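PDB 5HAB: ribonuclease J from Methanolobus psychrophilus R15, which probably degrades RNA as a beta-CASP exoribonuclease of the metallo-beta-lactamase superfamily, and is captured here in complex with RNA as an engineered mutant. Local coordinates for residues 28-34 with 459-465; 38-42 with 82-87; 426-430 with 454-459. The protein carries 1 engineered substitution. All blocks are in the same frame, centred on the assembly; numbering follows the deposited sequence.

Contact 1 of 3, residues 28-34 with 459-465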
# COMPACT_ATOMS: atom_id res chain seq x y z
N ILE B 28 -18.22 25.49 -21.05
CA ILE B 28 -17.11 25.10 -20.19
C ILE B 28 -16.33 24.07 -20.98
O ILE B 28 -16.78 22.94 -21.13
CB ILE B 28 -17.56 24.52 -18.83
CG1 ILE B 28 -18.57 25.44 -18.13
CG2 ILE B 28 -16.34 24.26 -17.95
CD1 ILE B 28 -18.01 26.78 -17.72
N ILE B 29 -15.18 24.46 -21.50
CA ILE B 29 -14.38 23.60 -22.35
C ILE B 29 -13.16 23.08 -21.60
O ILE B 29 -12.33 23.86 -21.13
CB ILE B 29 -13.95 24.32 -23.65
CG1 ILE B 29 -15.18 24.82 -24.42
CG2 ILE B 29 -13.14 23.38 -24.53
CD1 ILE B 29 -15.56 26.25 -24.11
N ALA B 30 -13.08 21.76 -21.47
CA ALA B 30 -11.94 21.12 -20.83
C ALA B 30 -10.86 20.83 -21.86
O ALA B 30 -11.07 20.04 -22.77
CB ALA B 30 -12.39 19.82 -20.15
N VAL B 31 -9.70 21.48 -21.74
CA VAL B 31 -8.68 21.33 -22.76
C VAL B 31 -7.58 20.39 -22.30
O VAL B 31 -7.22 19.43 -22.99
CB VAL B 31 -8.09 22.69 -23.17
CG1 VAL B 31 -7.14 22.51 -24.34
CG2 VAL B 31 -9.22 23.63 -23.54
N GLY B 32 -7.03 20.67 -21.12
CA GLY B 32 -6.02 19.81 -20.54
C GLY B 32 -6.15 19.80 -19.03
O GLY B 32 -6.72 20.73 -18.45
N GLY B 33 -5.62 18.77 -18.39
CA GLY B 33 -5.66 18.69 -16.94
C GLY B 33 -6.94 18.14 -16.35
O GLY B 33 -7.14 18.19 -15.14
N TYR B 34 -7.81 17.62 -17.21
CA TYR B 34 -9.04 16.98 -16.75
C TYR B 34 -8.89 15.45 -16.76
O TYR B 34 -9.67 14.75 -16.12
CB TYR B 34 -10.23 17.42 -17.60
CG TYR B 34 -10.64 18.85 -17.34
CD1 TYR B 34 -9.87 19.92 -17.81
CD2 TYR B 34 -11.79 19.14 -16.63
CE1 TYR B 34 -10.25 21.22 -17.57
CE2 TYR B 34 -12.18 20.44 -16.38
CZ TYR B 34 -11.40 21.48 -16.85
OH TYR B 34 -11.78 22.78 -16.61
N LEU B 459 -16.24 16.08 -16.93
CA LEU B 459 -15.68 16.34 -18.25
C LEU B 459 -14.35 15.61 -18.49
O LEU B 459 -13.52 15.49 -17.59
CB LEU B 459 -15.47 17.85 -18.43
CG LEU B 459 -16.71 18.74 -18.37
CD1 LEU B 459 -16.35 20.15 -18.80
CD2 LEU B 459 -17.81 18.17 -19.26
N ARG B 460 -14.16 15.17 -19.73
CA ARG B 460 -12.88 14.65 -20.20
C ARG B 460 -12.20 15.71 -21.08
O ARG B 460 -12.89 16.59 -21.59
CB ARG B 460 -13.08 13.35 -20.99
CG ARG B 460 -13.91 12.29 -20.26
CD ARG B 460 -13.14 11.70 -19.09
NE ARG B 460 -12.20 10.66 -19.52
CZ ARG B 460 -11.06 10.39 -18.91
NH1 ARG B 460 -10.68 11.10 -17.85
NH2 ARG B 460 -10.28 9.42 -19.37
N ASN B 461 -10.88 15.63 -21.25
CA ASN B 461 -10.17 16.55 -22.15
C ASN B 461 -10.85 16.60 -23.51
O ASN B 461 -11.15 15.57 -24.11
CB ASN B 461 -8.70 16.15 -22.34
CG ASN B 461 -7.85 16.34 -21.08
OD1 ASN B 461 -8.14 17.19 -20.24
ND2 ASN B 461 -6.78 15.56 -20.98
N GLY B 462 -11.11 17.81 -24.00
CA GLY B 462 -11.65 18.00 -25.33
C GLY B 462 -13.16 18.14 -25.34
O GLY B 462 -13.77 18.37 -26.39
N GLU B 463 -13.76 18.06 -24.16
CA GLU B 463 -15.22 18.08 -24.05
C GLU B 463 -15.72 19.47 -23.66
O GLU B 463 -15.06 20.20 -22.93
CB GLU B 463 -15.68 17.05 -23.03
CG GLU B 463 -17.18 16.78 -23.05
CD GLU B 463 -17.60 15.67 -22.11
OE1 GLU B 463 -16.75 15.17 -21.34
OE2 GLU B 463 -18.80 15.30 -22.14
N GLU B 464 -16.88 19.83 -24.21
CA GLU B 464 -17.53 21.10 -23.89
C GLU B 464 -18.90 20.91 -23.24
O GLU B 464 -19.77 20.20 -23.75
CB GLU B 464 -17.68 21.95 -25.16
CG GLU B 464 -18.53 23.22 -24.97
CD GLU B 464 -18.32 24.24 -26.08
OE1 GLU B 464 -17.76 23.88 -27.14
OE2 GLU B 464 -18.72 25.41 -25.90
N LEU B 465 -19.08 21.52 -22.07
CA LEU B 465 -20.36 21.55 -21.40
C LEU B 465 -21.08 22.82 -21.85
O LEU B 465 -20.53 23.92 -21.70
CB LEU B 465 -20.20 21.53 -19.89
CG LEU B 465 -21.46 21.73 -19.06
CD1 LEU B 465 -22.34 20.49 -19.11
CD2 LEU B 465 -21.11 22.10 -17.63
O HOH W 1 -11.96 13.28 -16.58

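Contact 2 of 3, residues 38-42 with 82-87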
# COMPACT_ATOMS: atom_id res chain seq x y z
N GLY B 38 -0.98 18.29 -14.24
CA GLY B 38 0.03 19.08 -14.93
C GLY B 38 -0.41 20.05 -16.02
O GLY B 38 -0.33 21.26 -15.84
N ARG B 39 -0.82 19.53 -17.17
CA ARG B 39 -1.07 20.38 -18.34
C ARG B 39 -2.46 21.04 -18.31
O ARG B 39 -3.29 20.83 -19.19
CB ARG B 39 -0.89 19.57 -19.64
CG ARG B 39 -1.73 18.30 -19.75
CD ARG B 39 -1.79 17.81 -21.19
NE ARG B 39 -2.57 16.58 -21.32
CZ ARG B 39 -2.70 15.89 -22.45
NH1 ARG B 39 -2.10 16.31 -23.56
NH2 ARG B 39 -3.43 14.79 -22.48
N ASN B 40 -2.70 21.86 -17.30
CA ASN B 40 -4.01 22.48 -17.12
C ASN B 40 -4.34 23.56 -18.15
O ASN B 40 -3.56 24.48 -18.38
CB ASN B 40 -4.10 23.06 -15.72
CG ASN B 40 -3.95 22.00 -14.65
OD1 ASN B 40 -4.84 21.16 -14.47
ND2 ASN B 40 -2.81 21.99 -13.98
N MET B 41 -5.52 23.44 -18.74
CA MET B 41 -6.06 24.50 -19.57
C MET B 41 -7.58 24.37 -19.66
O MET B 41 -8.11 23.31 -20.01
CB MET B 41 -5.45 24.48 -20.97
CG MET B 41 -5.98 25.60 -21.86
SD MET B 41 -5.30 25.63 -23.54
CE MET B 41 -3.57 25.89 -23.27
N THR B 42 -8.26 25.46 -19.33
CA THR B 42 -9.72 25.50 -19.40
C THR B 42 -10.13 26.66 -20.31
O THR B 42 -9.39 27.63 -20.44
CB THR B 42 -10.35 25.65 -17.99
OG1 THR B 42 -9.97 24.52 -17.19
CG2 THR B 42 -11.88 25.73 -18.06
N GLY B 82 2.17 15.32 -24.78
CA GLY B 82 1.19 15.86 -23.84
C GLY B 82 1.41 15.51 -22.38
O GLY B 82 0.69 14.63 -21.91
N ALA B 83 2.33 16.12 -21.62
CA ALA B 83 3.19 17.31 -21.85
C ALA B 83 2.43 18.64 -21.87
O ALA B 83 2.45 19.35 -20.87
CB ALA B 83 4.05 17.16 -23.09
N ILE B 84 1.80 19.02 -22.98
CA ILE B 84 1.04 20.28 -22.97
C ILE B 84 -0.37 20.06 -23.49
O ILE B 84 -0.62 19.08 -24.21
CB ILE B 84 1.76 21.41 -23.76
CG1 ILE B 84 1.76 21.12 -25.26
CG2 ILE B 84 3.16 21.64 -23.21
CD1 ILE B 84 2.30 22.27 -26.09
N PRO B 85 -1.30 20.96 -23.14
CA PRO B 85 -2.70 20.72 -23.52
C PRO B 85 -2.93 20.75 -25.02
O PRO B 85 -2.33 21.56 -25.73
CB PRO B 85 -3.46 21.86 -22.82
CG PRO B 85 -2.44 22.81 -22.37
CD PRO B 85 -1.17 22.08 -22.20
N ASP B 86 -3.80 19.86 -25.49
CA ASP B 86 -4.16 19.79 -26.90
C ASP B 86 -5.20 20.84 -27.21
O ASP B 86 -6.40 20.57 -27.17
CB ASP B 86 -4.69 18.40 -27.23
CG ASP B 86 -4.92 18.20 -28.71
OD1 ASP B 86 -4.76 19.16 -29.49
OD2 ASP B 86 -5.27 17.07 -29.10
N ASP B 87 -4.75 22.04 -27.55
CA ASP B 87 -5.67 23.15 -27.79
C ASP B 87 -6.13 23.26 -29.24
O ASP B 87 -6.79 24.22 -29.61
CB ASP B 87 -5.02 24.46 -27.34
CG ASP B 87 -3.88 24.89 -28.23
OD1 ASP B 87 -3.29 24.02 -28.92
OD2 ASP B 87 -3.56 26.09 -28.23

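Contact 3 of 3, residues 426-430 with 454-459. With SO4 (sulfate ion), chain M.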
# COMPACT_ATOMS: atom_id res chain seq x y z
N GLU B 426 -24.60 26.76 -9.30
CA GLU B 426 -25.69 26.07 -9.96
C GLU B 426 -25.17 24.78 -10.61
O GLU B 426 -25.88 23.78 -10.67
CB GLU B 426 -26.33 26.98 -11.00
CG GLU B 426 -27.53 26.41 -11.72
CD GLU B 426 -28.17 27.43 -12.65
OE1 GLU B 426 -27.72 28.59 -12.64
OE2 GLU B 426 -29.11 27.06 -13.38
N HIS B 427 -23.94 24.84 -11.10
CA HIS B 427 -23.29 23.70 -11.72
C HIS B 427 -21.86 23.59 -11.20
O HIS B 427 -21.20 24.60 -10.98
CB HIS B 427 -23.26 23.83 -13.25
CG HIS B 427 -24.62 23.87 -13.88
ND1 HIS B 427 -25.29 22.74 -14.28
CD2 HIS B 427 -25.43 24.92 -14.19
CE1 HIS B 427 -26.46 23.08 -14.81
NE2 HIS B 427 -26.56 24.39 -14.76
N VAL B 428 -21.38 22.36 -11.00
CA VAL B 428 -20.01 22.16 -10.55
C VAL B 428 -19.27 21.25 -11.52
O VAL B 428 -19.81 20.26 -12.00
CB VAL B 428 -19.96 21.57 -9.13
CG1 VAL B 428 -18.56 21.76 -8.55
CG2 VAL B 428 -20.99 22.21 -8.25
N ILE B 429 -18.02 21.61 -11.80
CA ILE B 429 -17.18 20.83 -12.70
C ILE B 429 -15.83 20.61 -12.03
O ILE B 429 -15.10 21.57 -11.79
CB ILE B 429 -17.01 21.52 -14.07
CG1 ILE B 429 -18.36 21.76 -14.74
CG2 ILE B 429 -16.06 20.71 -14.97
CD1 ILE B 429 -18.99 23.11 -14.40
N PRO B 430 -15.49 19.35 -11.73
CA PRO B 430 -14.16 19.10 -11.17
C PRO B 430 -13.08 19.13 -12.24
O PRO B 430 -13.31 18.72 -13.37
CB PRO B 430 -14.29 17.71 -10.55
CG PRO B 430 -15.39 17.05 -11.32
CD PRO B 430 -16.36 18.15 -11.66
N ASP B 454 -26.54 16.39 -14.00
CA ASP B 454 -27.61 17.37 -13.84
C ASP B 454 -27.04 18.72 -13.42
O ASP B 454 -27.05 19.67 -14.21
CB ASP B 454 -28.63 16.87 -12.82
CG ASP B 454 -29.70 17.90 -12.50
OD1 ASP B 454 -30.09 18.67 -13.41
OD2 ASP B 454 -30.16 17.94 -11.33
N THR B 455 -26.53 18.80 -12.19
CA THR B 455 -25.89 20.01 -11.68
C THR B 455 -24.40 19.77 -11.41
O THR B 455 -23.69 20.66 -10.96
CB THR B 455 -26.54 20.47 -10.39
OG1 THR B 455 -26.45 19.42 -9.42
CG2 THR B 455 -28.02 20.80 -10.62
N LEU B 456 -23.95 18.56 -11.68
CA LEU B 456 -22.58 18.14 -11.40
C LEU B 456 -22.06 17.43 -12.63
O LEU B 456 -22.71 16.51 -13.12
CB LEU B 456 -22.54 17.23 -10.16
CG LEU B 456 -21.24 16.48 -9.85
CD1 LEU B 456 -20.14 17.42 -9.39
CD2 LEU B 456 -21.48 15.38 -8.82
N HIS B 457 -20.92 17.86 -13.16
CA HIS B 457 -20.52 17.40 -14.48
C HIS B 457 -19.09 16.88 -14.57
O HIS B 457 -18.13 17.54 -14.19
CB HIS B 457 -20.74 18.52 -15.49
CG HIS B 457 -22.10 19.13 -15.39
ND1 HIS B 457 -23.19 18.64 -16.07
CD2 HIS B 457 -22.56 20.16 -14.64
CE1 HIS B 457 -24.26 19.35 -15.76
NE2 HIS B 457 -23.90 20.28 -14.90
N LEU B 458 -18.98 15.67 -15.11
CA LEU B 458 -17.70 15.01 -15.31
C LEU B 458 -17.23 15.21 -16.75
O LEU B 458 -17.79 14.62 -17.67
CB LEU B 458 -17.82 13.52 -14.98
CG LEU B 458 -16.58 12.66 -15.24
CD1 LEU B 458 -15.36 13.24 -14.53
CD2 LEU B 458 -16.82 11.22 -14.80
N LEU B 459 -16.24 16.08 -16.93
CA LEU B 459 -15.68 16.34 -18.25
C LEU B 459 -14.35 15.61 -18.49
O LEU B 459 -13.52 15.49 -17.59
CB LEU B 459 -15.47 17.85 -18.43
CG LEU B 459 -16.71 18.74 -18.37
CD1 LEU B 459 -16.35 20.15 -18.80
CD2 LEU B 459 -17.81 18.17 -19.26
S SO4 M . -23.93 15.88 -18.65
O1 SO4 M . -23.53 16.59 -17.44
O2 SO4 M . -25.37 15.64 -18.61
O3 SO4 M . -23.22 14.60 -18.72
O4 SO4 M . -23.60 16.68 -19.82
O HOH W 2 -15.14 17.14 -14.86

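Contact 1 of 3, residues 28-34 with 459-465
I28 and L465 form an antiparallel hydrogen-bonded pair in which each backbone N donates to the other residue's O; I28 N meets L465 O at 2.9 Å. The neighbouring I29 and E464 are a non-hydrogen-bonded pair, and A30 N then donates to E463 O at 2.9 Å (166°). Beyond it segment 459-465 folds through a type II beta turn from R460 to E463, where E463 OE1 also accepts from R460 N. On one face of the sheet I29 and E464 lie side by side. With CG anti to the backbone N (chi1 172°), the extended glutamate runs along the isoleucine, its CD 3.6 Å from I29 CG1, while E464 OE2 forms a salt bridge with R45. A30 CB rests against L459 CB at 4.0 Å. Past the strand, N461 OD1 accepts from Y34 N at 3.1 Å; the N461 amide stands nearly perpendicular to the Y34 ring, and N461 ND2 is hydrogen-bonded to E36. A water donates to both Y34 O and L459 O and accepts from R460 NH1, whose NH2 salt-bridges E446 of the second subunit. This antiparallel pairing lays the C-terminal strand 464-469 along N-terminal strand 24-32, at the edge of a mixed sheet of the metallo-beta-lactamase fold.

Contact 2 of 3, residues 38-42 with 82-87
R39 and M41 lean on the loop 82-87, which follows helix 75-81 in the metallo-beta-lactamase domain; M41 starts strand 41-46, while R39, two residues earlier, is the centre of an inverse gamma turn. The polar part of the contact belongs to R39. Its CG sits in the crowded position between the backbone N and the carbonyl carbon (chi1 55°), and the chain then runs fully extended from CG to NE, carrying the guanidinium along the loop backbone. NH1 donates to I84 O at 3.2 Å with an N-H...O angle of 160°. That oxygen lies at the guanidinium edge, near its plane, yet the donor stands 47° out of the I84 carbonyl plane, so the bond is not directed at a lone pair. G82 O lies over the centre of one face, 3.5 Å above the guanidinium plane, which places two carbonyls on the group from different directions. NH2 forms a salt bridge with E36, which pairs the charge and helps to fix the rotation of the group. Close backbone passage is evident as well: NH1 comes within 3.3 Å of G82 CA, next to the cis peptide that joins G82 to A83.

The apolar part centres on P85, whose ring is met by both residues. Its CD lies 3.6 Å from R39 CB, whereas M41 crosses the proline at about a right angle. L116 of helix 113-116 touches both M41 and P85, and V31 of strand 24-32 does the same, so helix 113-116 and strand 24-32 both contribute to this packing. M41 SD reaches D87 CB at 4.0 Å, and the M41 methyl, turned by the bend at chi3, brings CE to 3.4 Å from P85 CG, tighter than usual carbon contact.

Contact 3 of 3, residues 426-430 with 454-459
A single bridge, V428 with L456, sets the loop 454-459 alongside strand 427-431, an outermost strand of the second mixed sheet of the metallo-beta-lactamase fold. The backbones run parallel, since V428 N donates to T455 O at 2.9 Å and V428 O accepts from H457 N at 2.9 Å. H427 CA adds a C-H...O contact to T455 O at 3.2 Å. The side chains of H427 and H457 meet beside this pairing. H427 ND1 and H457 NE2 share a hydrogen bond of 2.9 Å, each atom near the plane of the other ring; the planes are 37° apart and the rings meet rim to rim without stacking. H457 CG lies anti to its carbonyl carbon (chi1 -49°), which swings NE2 toward H427, while ND1 on another edge bonds a sulfate O1; that bond is modelled very short, so its length is doubtful. The sulfate probably comes from the crystallisation liquor. Apolar contacts add to these: I429 CG2 meets L459 CD1 at 3.9 Å, and V428 CB lies 4.2 Å from L456 CD1. Nearby, L458 packs on L458 of the second subunit. Where the bridge ends, one water donates to P430 O and H457 O and accepts from L459 N at 2.6 Å.

In the fold
Contacts 1 and 2 are mostly buried and belong to one sheet, since strands 24-32 and 41-46 are neighbours in it; they touch directly through Y34 OH and T42 OG1 and through V31 N and M41 O. Contact 3 is only partly buried and sits on the other mixed sheet, but shares L459 with contact 1, and L465 packs against both H457 and I429. Buried contact 1 rests on antiparallel backbone bonds that give way to a turn, an asparagine and a water. Contact 2, where a loop meets a strand, relies on one arginine and proline-methionine packing, whereas partly exposed contact 3 joins a parallel bridge to a histidine pair beside a sulfate. Contacts 2 and 3 do not touch, lying about 7 Å apart at their nearest atoms.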